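PDB 6VVG: arginine kinase from Cydia pomonella granulosis virus, which probably acts as a serine/threonine protein kinase, binding an adenine nucleotide between its two lobes and depending for its activity on side-to-side dimerization. Local coordinates for residues I121-T124 and L125-L129; E188-Q191 and T192-W196; A225-P228 and K229-L232; H244-K247 and K248-D251; R264-T267 and Y268-I272. All coordinates share one frame; numbering follows the deposited sequence.

Interaction 1. Residues I121-T124 and L125-L129; sequences IIIT and LVTAL
I122 and V126, one helical turn apart, set their side chains slantwise to each other, and the touching groups are two branch methyls: CG2 of I122 and CG2 of V126 are 4.1 Å apart. The torsion of V126 accounts for this. Its CG2 stands opposite its own carbonyl carbon, beside the backbone N, because CG1 takes the place anti to that nitrogen (chi1 169°). CG2 therefore leans back along the helix, coming within 3.2 Å of I122 O. That same oxygen accepts V126 N at 2.9 Å, with an N-H...O angle of 168°. The polar side of the helix is built differently. T127 holds OG1 beside its backbone N (chi1 -66°), which brings the hydroxyl 3.0 Å from I123 O, the oxygen that already accepts T127 N at 2.9 Å. T124 OG1 bonds one turn back to K120 O. Regular backbone bonds, L125 N to I121 O and A128 N to T124 O, both 2.8 Å, complete the turn. The stretch belongs to helix 115-133, helix E of the kinase C-lobe. V126 packs on Y268 and I271 of helix 268-272, I122 on A203 of helix 192-208, and L125 and L129 on V199 of that same helix.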
# COMPACT_ATOMS: atom_id res chain seq x y z
N ILE A 121 -27.72 -5.18 -1.03
CA ILE A 121 -26.62 -4.37 -0.54
C ILE A 121 -25.50 -5.25 -0.01
O ILE A 121 -24.31 -5.04 -0.30
CB ILE A 121 -27.14 -3.40 0.54
CG1 ILE A 121 -27.96 -2.28 -0.10
CG2 ILE A 121 -25.99 -2.83 1.35
CD1 ILE A 121 -28.83 -1.50 0.88
N ILE A 122 -25.86 -6.27 0.76
CA ILE A 122 -24.85 -7.11 1.40
C ILE A 122 -24.08 -7.91 0.36
O ILE A 122 -22.86 -8.07 0.46
CB ILE A 122 -25.50 -8.03 2.45
CG1 ILE A 122 -25.93 -7.20 3.67
CG2 ILE A 122 -24.54 -9.13 2.86
CD1 ILE A 122 -26.87 -7.92 4.62
N ILE A 123 -24.77 -8.43 -0.66
CA ILE A 123 -24.08 -9.15 -1.72
C ILE A 123 -23.07 -8.24 -2.39
O ILE A 123 -21.91 -8.61 -2.61
CB ILE A 123 -25.09 -9.72 -2.74
CG1 ILE A 123 -25.87 -10.89 -2.13
CG2 ILE A 123 -24.38 -10.16 -4.00
CD1 ILE A 123 -27.03 -11.36 -2.99
N THR A 124 -23.50 -7.02 -2.74
CA THR A 124 -22.60 -6.07 -3.37
C THR A 124 -21.42 -5.74 -2.47
O THR A 124 -20.26 -5.73 -2.91
CB THR A 124 -23.37 -4.79 -3.73
OG1 THR A 124 -24.49 -5.13 -4.57
CG2 THR A 124 -22.47 -3.80 -4.46
N LEU A 125 -21.69 -5.45 -1.19
CA LEU A 125 -20.63 -5.09 -0.27
C LEU A 125 -19.61 -6.22 -0.13
O LEU A 125 -18.40 -5.99 -0.18
CB LEU A 125 -21.22 -4.75 1.10
CG LEU A 125 -20.25 -4.45 2.24
CD1 LEU A 125 -19.37 -3.27 1.89
CD2 LEU A 125 -21.02 -4.20 3.52
N VAL A 126 -20.09 -7.45 0.05
CA VAL A 126 -19.19 -8.59 0.21
C VAL A 126 -18.35 -8.78 -1.05
O VAL A 126 -17.14 -8.99 -0.98
CB VAL A 126 -20.00 -9.86 0.54
CG1 VAL A 126 -19.13 -11.10 0.44
CG2 VAL A 126 -20.63 -9.74 1.93
N THR A 127 -19.00 -8.70 -2.21
CA THR A 127 -18.28 -8.86 -3.47
C THR A 127 -17.24 -7.77 -3.66
O THR A 127 -16.11 -8.04 -4.08
CB THR A 127 -19.27 -8.85 -4.64
OG1 THR A 127 -20.12 -10.00 -4.55
CG2 THR A 127 -18.54 -8.85 -5.97
N ALA A 128 -17.60 -6.52 -3.35
CA ALA A 128 -16.67 -5.41 -3.52
C ALA A 128 -15.48 -5.55 -2.58
O ALA A 128 -14.33 -5.40 -2.99
CB ALA A 128 -17.39 -4.09 -3.28
N LEU A 129 -15.74 -5.83 -1.30
CA LEU A 129 -14.65 -5.99 -0.35
C LEU A 129 -13.76 -7.16 -0.73
O LEU A 129 -12.53 -7.10 -0.57
CB LEU A 129 -15.19 -6.15 1.07
CG LEU A 129 -15.73 -4.87 1.72
CD1 LEU A 129 -16.40 -5.18 3.05
CD2 LEU A 129 -14.63 -3.84 1.90

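Interaction 2. Residues E188-Q191 and T192-W196; sequences EAYQ and TSFDW
The shortest polar bond here joins the S193 hydroxyl to the Q191 side chain: OG donates to OE1 across 2.8 Å, coming from above the amide plane. It lies at the turn into helix 192-208, helix F of the protein kinase fold. Q191 reaches S193 because CG sits between the backbone N and the carbonyl carbon (chi1 42°), the crowded position, with the chain extended beyond it. At the other end of the amide, NE2 is held twice. It gives a hydrogen bond to A189 O at 3.1 Å, nearly in the amide plane, and one to E188 OE1 at 3.0 Å, tilted from that plane and using the anti lone pair. Three bonds thus fix the amide's rotation, and its plane lies only 10° from that of the F194 ring. The backbone adds F194 N to Q191 O, 3.0 Å. The F194 ring lies against the loop, with Q191 N over the centre of one face and Q191 CG 3.4 Å from its CE1. Y190 meets it rim to rim, the planes 72° apart. Farther along the helix, D195 OD2 accepts H133 NE2 and H139 N, and OD1 accepts N140 N, the helix F aspartate contact to the catalytic loop known throughout kinases. At the far edge of the F194 ring, CZ lies 3.5 Å from E188 O, which stands near the ring plane.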
# COMPACT_ATOMS: atom_id res chain seq x y z
N GLU A 188 -4.69 -8.65 16.98
CA GLU A 188 -4.22 -9.53 15.92
C GLU A 188 -3.84 -8.71 14.69
O GLU A 188 -4.25 -7.56 14.53
CB GLU A 188 -5.30 -10.56 15.56
CG GLU A 188 -5.60 -11.56 16.66
CD GLU A 188 -6.36 -12.78 16.15
OE1 GLU A 188 -6.41 -13.00 14.92
OE2 GLU A 188 -6.93 -13.51 16.98
N ALA A 189 -3.05 -9.32 13.82
CA ALA A 189 -2.65 -8.65 12.59
C ALA A 189 -3.87 -8.30 11.75
O ALA A 189 -4.91 -8.96 11.80
CB ALA A 189 -1.70 -9.54 11.78
N TYR A 190 -3.75 -7.22 10.97
CA TYR A 190 -4.81 -6.84 10.05
C TYR A 190 -5.13 -8.01 9.12
O TYR A 190 -4.23 -8.61 8.53
CB TYR A 190 -4.40 -5.61 9.24
CG TYR A 190 -4.47 -4.33 10.05
CD1 TYR A 190 -5.66 -3.93 10.65
CD2 TYR A 190 -3.36 -3.53 10.21
CE1 TYR A 190 -5.73 -2.77 11.40
CE2 TYR A 190 -3.42 -2.36 10.96
CZ TYR A 190 -4.61 -1.99 11.55
OH TYR A 190 -4.67 -0.83 12.29
N GLN A 191 -6.41 -8.33 9.00
CA GLN A 191 -6.84 -9.49 8.24
C GLN A 191 -8.24 -9.24 7.69
O GLN A 191 -8.95 -8.35 8.16
CB GLN A 191 -6.82 -10.76 9.10
CG GLN A 191 -7.37 -10.56 10.50
CD GLN A 191 -7.22 -11.79 11.38
OE1 GLN A 191 -8.01 -12.73 11.29
NE2 GLN A 191 -6.19 -11.80 12.22
N THR A 192 -8.61 -10.04 6.69
CA THR A 192 -9.91 -9.85 6.05
C THR A 192 -11.05 -10.00 7.06
O THR A 192 -12.09 -9.35 6.91
CB THR A 192 -10.10 -10.83 4.90
OG1 THR A 192 -9.94 -12.18 5.37
CG2 THR A 192 -9.09 -10.56 3.79
N SER A 193 -10.87 -10.84 8.08
CA SER A 193 -11.94 -11.06 9.05
C SER A 193 -12.32 -9.76 9.76
O SER A 193 -13.46 -9.62 10.21
CB SER A 193 -11.52 -12.13 10.06
OG SER A 193 -10.52 -11.65 10.94
N PHE A 194 -11.38 -8.82 9.89
CA PHE A 194 -11.71 -7.51 10.43
C PHE A 194 -12.87 -6.89 9.64
O PHE A 194 -13.86 -6.42 10.22
CB PHE A 194 -10.50 -6.57 10.37
CG PHE A 194 -9.45 -6.84 11.40
CD1 PHE A 194 -9.31 -8.09 11.97
CD2 PHE A 194 -8.57 -5.83 11.77
CE1 PHE A 194 -8.33 -8.32 12.91
CE2 PHE A 194 -7.59 -6.06 12.71
CZ PHE A 194 -7.47 -7.31 13.28
N ASP A 195 -12.73 -6.87 8.32
CA ASP A 195 -13.76 -6.30 7.46
C ASP A 195 -15.05 -7.11 7.54
O ASP A 195 -16.15 -6.54 7.59
CB ASP A 195 -13.27 -6.24 6.01
CG ASP A 195 -12.34 -5.06 5.76
OD1 ASP A 195 -12.25 -4.17 6.62
OD2 ASP A 195 -11.71 -5.03 4.68
N TRP A 196 -14.94 -8.44 7.55
CA TRP A 196 -16.14 -9.27 7.54
C TRP A 196 -16.96 -9.07 8.80
O TRP A 196 -18.20 -9.06 8.75
CB TRP A 196 -15.75 -10.74 7.36
CG TRP A 196 -15.11 -11.01 6.03
CD1 TRP A 196 -14.04 -11.81 5.78
CD2 TRP A 196 -15.50 -10.46 4.76
NE1 TRP A 196 -13.74 -11.80 4.44
CE2 TRP A 196 -14.62 -10.97 3.79
CE3 TRP A 196 -16.51 -9.58 4.35
CZ2 TRP A 196 -14.72 -10.64 2.44
CZ3 TRP A 196 -16.61 -9.25 3.02
CH2 TRP A 196 -15.72 -9.79 2.08

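Interaction 3. Residues A225-P228 and K229-L232; sequences AIEP and KDML
I226 and M231 form the close-packed side of this contact, E227 and D230 the side turned to solvent. Within the packed part, I226 CG1 lies 3.9 Å from M231 SD, the two side chains crossing at about a right angle. CG1 is anti to the I226 backbone N (chi1 -165°); with the bend at chi2, this brings CD1 within 3.6 Å of D230 CB. M231, bent at both chi2 and chi3, has I185 and Y211 as further neighbours, while the buried P228 ring rests on Y173, T177 and F180. The segments form the entry to helix 228-235, helix G of the kinase C-lobe, and D230 OD2 accepts E227 N at 3.0 Å, a side-chain to backbone bond across that entry. The oxygen is met on its anti side, 16° out of the carboxylate plane. The first turn is otherwise unevenly bonded: M231 N reaches P228 O at 3.0 Å, but D230 N to E227 O is weak for its angle. On the solvent side the E227 carboxylate bends away from D230; E227 OE1 and D230 OD2 remain 5.8 Å apart, and the carboxylate planes are turned 44° from each other.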
# COMPACT_ATOMS: atom_id res chain seq x y z
N ALA A 225 -16.56 7.09 26.03
CA ALA A 225 -15.64 6.37 26.90
C ALA A 225 -15.55 4.88 26.60
O ALA A 225 -14.79 4.18 27.27
CB ALA A 225 -16.03 6.56 28.37
N ILE A 226 -16.30 4.38 25.61
CA ILE A 226 -16.29 2.95 25.33
C ILE A 226 -14.92 2.56 24.78
O ILE A 226 -14.39 3.20 23.87
CB ILE A 226 -17.41 2.59 24.35
CG1 ILE A 226 -17.64 1.08 24.34
CG2 ILE A 226 -17.07 3.06 22.94
CD1 ILE A 226 -18.22 0.53 25.63
N GLU A 227 -14.35 1.50 25.35
CA GLU A 227 -13.01 1.07 24.99
C GLU A 227 -13.04 -0.32 24.37
O GLU A 227 -13.95 -1.10 24.63
CB GLU A 227 -12.09 1.06 26.22
CG GLU A 227 -11.81 2.44 26.80
CD GLU A 227 -11.05 3.34 25.84
OE1 GLU A 227 -10.72 2.89 24.72
OE2 GLU A 227 -10.78 4.51 26.20
N PRO A 228 -12.04 -0.65 23.55
CA PRO A 228 -12.05 -1.97 22.88
C PRO A 228 -12.36 -3.14 23.81
O PRO A 228 -13.16 -4.02 23.45
CB PRO A 228 -10.64 -2.05 22.29
CG PRO A 228 -10.32 -0.61 21.92
CD PRO A 228 -10.93 0.21 23.06
N LYS A 229 -11.72 -3.20 24.98
CA LYS A 229 -11.93 -4.34 25.86
C LYS A 229 -13.31 -4.33 26.49
O LYS A 229 -13.78 -5.39 26.93
CB LYS A 229 -10.84 -4.35 26.94
CG LYS A 229 -9.49 -4.86 26.45
CD LYS A 229 -9.55 -6.35 26.11
CE LYS A 229 -8.30 -6.80 25.35
NZ LYS A 229 -7.08 -6.82 26.22
N ASP A 230 -13.98 -3.18 26.54
CA ASP A 230 -15.36 -3.14 27.00
C ASP A 230 -16.31 -3.83 26.02
O ASP A 230 -17.42 -4.19 26.41
CB ASP A 230 -15.81 -1.69 27.20
CG ASP A 230 -15.05 -0.98 28.29
OD1 ASP A 230 -14.84 -1.59 29.36
OD2 ASP A 230 -14.66 0.19 28.08
N MET A 231 -15.90 -4.00 24.76
CA MET A 231 -16.77 -4.66 23.80
C MET A 231 -16.85 -6.16 24.05
O MET A 231 -17.88 -6.78 23.76
CB MET A 231 -16.28 -4.40 22.37
CG MET A 231 -16.30 -2.94 21.93
SD MET A 231 -17.89 -2.13 22.16
CE MET A 231 -18.98 -3.18 21.21
N LEU A 232 -15.78 -6.75 24.58
CA LEU A 232 -15.74 -8.21 24.69
C LEU A 232 -16.87 -8.76 25.53
O LEU A 232 -17.55 -9.70 25.07
CB LEU A 232 -14.38 -8.65 25.25
CG LEU A 232 -13.24 -8.71 24.24
CD1 LEU A 232 -12.00 -9.34 24.89
CD2 LEU A 232 -13.61 -9.49 22.99

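Interaction 4. Residues H244-K247 and K248-D251; sequences HVSK and KAND
N250 folds its side chain back over the V245-S246 backbone, and most of its atoms have a neighbour there. CB lies 3.7 Å from S246 O. Because CG stands opposite the N250 carbonyl carbon (chi1 -86°), it stays close to the preceding turn, 3.8 Å from S246 O. At the tip the amide divides its work. ND2 gives a weak hydrogen bond to S246 O, 3.1 Å long with an N-H...O angle of only 133°, and lies 3.6 Å from V245 CG2, the two side chains passing at a slant. OD1 turns to the incoming chain and accepts the backbone N-H of I242. S246 O consequently takes two donors from one residue, since N250 N also bonds to it, and much more directly. These bonds surround an N-cap: S246 is the residue right before helix 247-256, helix H of the kinase C-lobe. With chi1 placing OG between the backbone N and the carbonyl carbon, the hydroxyl accepts A249 N at 2.9 Å, a nearly straight bond (161°). Beside the cap, V245 CG2 packs on A249 CB at 3.7 Å. E115, at the start of helix 115-133, bonds to S246 OG through OE2 and touches V245 and A249. One residue farther on, D251 N bonds to K247 O at 2.9 Å, while the D251 carboxylate is engaged outside the turn, OD2 meeting R255 NE and H274 NE2.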
# COMPACT_ATOMS: atom_id res chain seq x y z
N HIS A 244 -38.78 -9.13 12.53
CA HIS A 244 -39.56 -9.04 11.29
C HIS A 244 -38.69 -9.19 10.04
O HIS A 244 -38.94 -8.57 9.00
CB HIS A 244 -40.34 -7.72 11.24
CG HIS A 244 -41.27 -7.53 12.39
ND1 HIS A 244 -42.07 -8.54 12.87
CD2 HIS A 244 -41.52 -6.45 13.17
CE1 HIS A 244 -42.77 -8.10 13.90
NE2 HIS A 244 -42.46 -6.83 14.10
N VAL A 245 -37.67 -10.05 10.12
CA VAL A 245 -36.95 -10.52 8.95
C VAL A 245 -36.92 -12.04 9.00
O VAL A 245 -37.25 -12.65 10.02
CB VAL A 245 -35.52 -9.94 8.86
CG1 VAL A 245 -35.55 -8.42 8.92
CG2 VAL A 245 -34.63 -10.52 9.95
N SER A 246 -36.50 -12.65 7.90
CA SER A 246 -36.64 -14.08 7.72
C SER A 246 -35.73 -14.85 8.68
O SER A 246 -34.82 -14.30 9.31
CB SER A 246 -36.31 -14.48 6.28
OG SER A 246 -34.92 -14.34 6.04
N LYS A 247 -35.97 -16.16 8.76
CA LYS A 247 -35.10 -17.03 9.53
C LYS A 247 -33.71 -17.10 8.92
O LYS A 247 -32.70 -17.18 9.64
CB LYS A 247 -35.70 -18.44 9.62
CG LYS A 247 -37.02 -18.51 10.39
CD LYS A 247 -37.28 -19.92 10.93
CE LYS A 247 -37.66 -20.88 9.81
NZ LYS A 247 -39.01 -21.49 10.03
N LYS A 248 -33.63 -17.07 7.59
CA LYS A 248 -32.32 -17.07 6.93
C LYS A 248 -31.55 -15.79 7.24
O LYS A 248 -30.34 -15.84 7.49
CB LYS A 248 -32.49 -17.24 5.42
CG LYS A 248 -32.69 -18.68 4.97
CD LYS A 248 -33.18 -18.75 3.52
CE LYS A 248 -33.41 -20.19 3.08
NZ LYS A 248 -33.79 -20.28 1.64
N ALA A 249 -32.24 -14.64 7.23
CA ALA A 249 -31.57 -13.39 7.56
C ALA A 249 -31.05 -13.40 8.99
O ALA A 249 -29.95 -12.92 9.26
CB ALA A 249 -32.53 -12.21 7.35
N ASN A 250 -31.84 -13.95 9.92
CA ASN A 250 -31.37 -14.05 11.29
C ASN A 250 -30.18 -14.99 11.39
O ASN A 250 -29.16 -14.64 11.99
CB ASN A 250 -32.51 -14.52 12.20
CG ASN A 250 -33.36 -13.37 12.69
OD1 ASN A 250 -32.90 -12.52 13.46
ND2 ASN A 250 -34.61 -13.32 12.24
N ASP A 251 -30.27 -16.17 10.78
CA ASP A 251 -29.14 -17.09 10.82
C ASP A 251 -27.88 -16.46 10.24
O ASP A 251 -26.77 -16.76 10.70
CB ASP A 251 -29.48 -18.38 10.06
CG ASP A 251 -28.54 -19.51 10.38
OD1 ASP A 251 -28.55 -19.98 11.54
OD2 ASP A 251 -27.78 -19.93 9.49

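Interaction 5. Residues R264-T267 and Y268-I272; sequences RLST and YDEII
An N-cap opens helix 268-272, the last helix of the kinase C-lobe, with T267 as the capping residue and E270 as its main partner. T267 OG1, turned between its backbone N and carbonyl carbon (chi1 65°), accepts E270 N at 3.2 Å with an N-H...O angle of 159°. The same hydroxyl donates to E270 OE1 at 2.9 Å, so it is used in both directions. OE1 also accepts S266 N at 3.0 Å, and these two donors arrive from opposite faces of the carboxylate plane. Below this polar knot the packing is apolar: L265, the centre of an inverse gamma turn, sets CB 3.9 Å from I271 CG1 and CD2 3.8 Å from E270 CB. I271 N closes the turn on T267 O at 3.1 Å. The R264 guanidinium turns out of the contact: NE bonds to A258 O, NH2 to L259 O, and NH1 forms a salt bridge with E183, the glutamate-arginine pair familiar from protein kinases. The two donors to OE1, beside a helix N-terminus, would favour the ionised carboxylate of E270, though R264 O, 3.4 Å from OE2, is an acceptor and works the other way.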
# COMPACT_ATOMS: atom_id res chain seq x y z
N ARG A 264 -17.92 -18.81 12.92
CA ARG A 264 -18.26 -17.55 12.27
C ARG A 264 -18.04 -17.65 10.77
O ARG A 264 -17.19 -18.41 10.29
CB ARG A 264 -17.41 -16.40 12.85
CG ARG A 264 -17.82 -15.01 12.41
CD ARG A 264 -16.79 -13.94 12.80
NE ARG A 264 -16.29 -14.09 14.17
CZ ARG A 264 -15.15 -13.57 14.60
NH1 ARG A 264 -14.38 -12.87 13.78
NH2 ARG A 264 -14.77 -13.76 15.86
N LEU A 265 -18.85 -16.89 10.03
CA LEU A 265 -18.59 -16.66 8.61
C LEU A 265 -17.49 -15.60 8.53
O LEU A 265 -17.76 -14.40 8.51
CB LEU A 265 -19.85 -16.20 7.89
CG LEU A 265 -21.12 -17.04 8.08
CD1 LEU A 265 -22.33 -16.28 7.55
CD2 LEU A 265 -20.99 -18.39 7.41
N SER A 266 -16.24 -16.06 8.52
CA SER A 266 -15.09 -15.17 8.60
C SER A 266 -14.32 -15.08 7.29
O SER A 266 -13.25 -14.47 7.25
CB SER A 266 -14.15 -15.62 9.72
OG SER A 266 -13.70 -16.94 9.49
N THR A 267 -14.83 -15.69 6.22
CA THR A 267 -14.18 -15.68 4.93
C THR A 267 -15.20 -15.32 3.86
O THR A 267 -16.41 -15.44 4.06
CB THR A 267 -13.56 -17.04 4.59
OG1 THR A 267 -14.61 -18.02 4.46
CG2 THR A 267 -12.59 -17.48 5.67
N TYR A 268 -14.69 -14.88 2.70
CA TYR A 268 -15.57 -14.57 1.58
C TYR A 268 -16.45 -15.76 1.22
O TYR A 268 -17.67 -15.63 1.08
CB TYR A 268 -14.74 -14.15 0.36
CG TYR A 268 -15.54 -14.12 -0.93
CD1 TYR A 268 -16.47 -13.13 -1.16
CD2 TYR A 268 -15.35 -15.09 -1.91
CE1 TYR A 268 -17.20 -13.08 -2.34
CE2 TYR A 268 -16.08 -15.05 -3.09
CZ TYR A 268 -17.00 -14.05 -3.30
OH TYR A 268 -17.73 -14.01 -4.47
N ASP A 269 -15.84 -16.94 1.07
CA ASP A 269 -16.58 -18.10 0.59
C ASP A 269 -17.67 -18.50 1.58
O ASP A 269 -18.78 -18.88 1.17
CB ASP A 269 -15.62 -19.27 0.35
CG ASP A 269 -14.87 -19.14 -0.96
OD1 ASP A 269 -15.53 -19.20 -2.02
OD2 ASP A 269 -13.64 -18.98 -0.94
N GLU A 270 -17.38 -18.43 2.88
CA GLU A 270 -18.40 -18.72 3.88
C GLU A 270 -19.57 -17.75 3.76
O GLU A 270 -20.73 -18.15 3.75
CB GLU A 270 -17.80 -18.67 5.28
CG GLU A 270 -17.02 -19.90 5.69
CD GLU A 270 -16.26 -19.69 6.98
OE1 GLU A 270 -15.59 -18.65 7.12
OE2 GLU A 270 -16.33 -20.57 7.86
N ILE A 271 -19.26 -16.46 3.67
CA ILE A 271 -20.31 -15.44 3.63
C ILE A 271 -21.17 -15.62 2.39
O ILE A 271 -22.40 -15.70 2.46
CB ILE A 271 -19.69 -14.03 3.68
CG1 ILE A 271 -18.93 -13.83 4.99
CG2 ILE A 271 -20.77 -12.97 3.52
CD1 ILE A 271 -17.99 -12.63 4.98
N ILE A 272 -20.53 -15.68 1.22
CA ILE A 272 -21.26 -15.64 -0.04
C ILE A 272 -22.07 -16.91 -0.28
O ILE A 272 -22.99 -16.90 -1.11
CB ILE A 272 -20.27 -15.38 -1.19
CG1 ILE A 272 -21.00 -14.82 -2.42
CG2 ILE A 272 -19.51 -16.65 -1.56
CD1 ILE A 272 -21.52 -13.41 -2.22

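From the N terminus, interaction 1 lies within helix 115-133, whereas interactions 2 to 5 each close the turn where a loop enters a helix: 192-208, 228-235, 247-256 and 268-272 in order. All five follow in series, without nesting or crossing. Three converge in the core of the C-lobe. V126 of interaction 1 packs on I271 of interaction 5 (CG2 to CG2, 3.6 Å), and W196 of interaction 2 packs against both interactions, its CD2 3.3 Å from I271 CD1 and its CH2 3.8 Å from L129 CB. Interactions 3 and 4 are peripheral, their centres about 28 Å apart; interaction 4 comes within about 5 Å of interaction 5 at the nearest atoms.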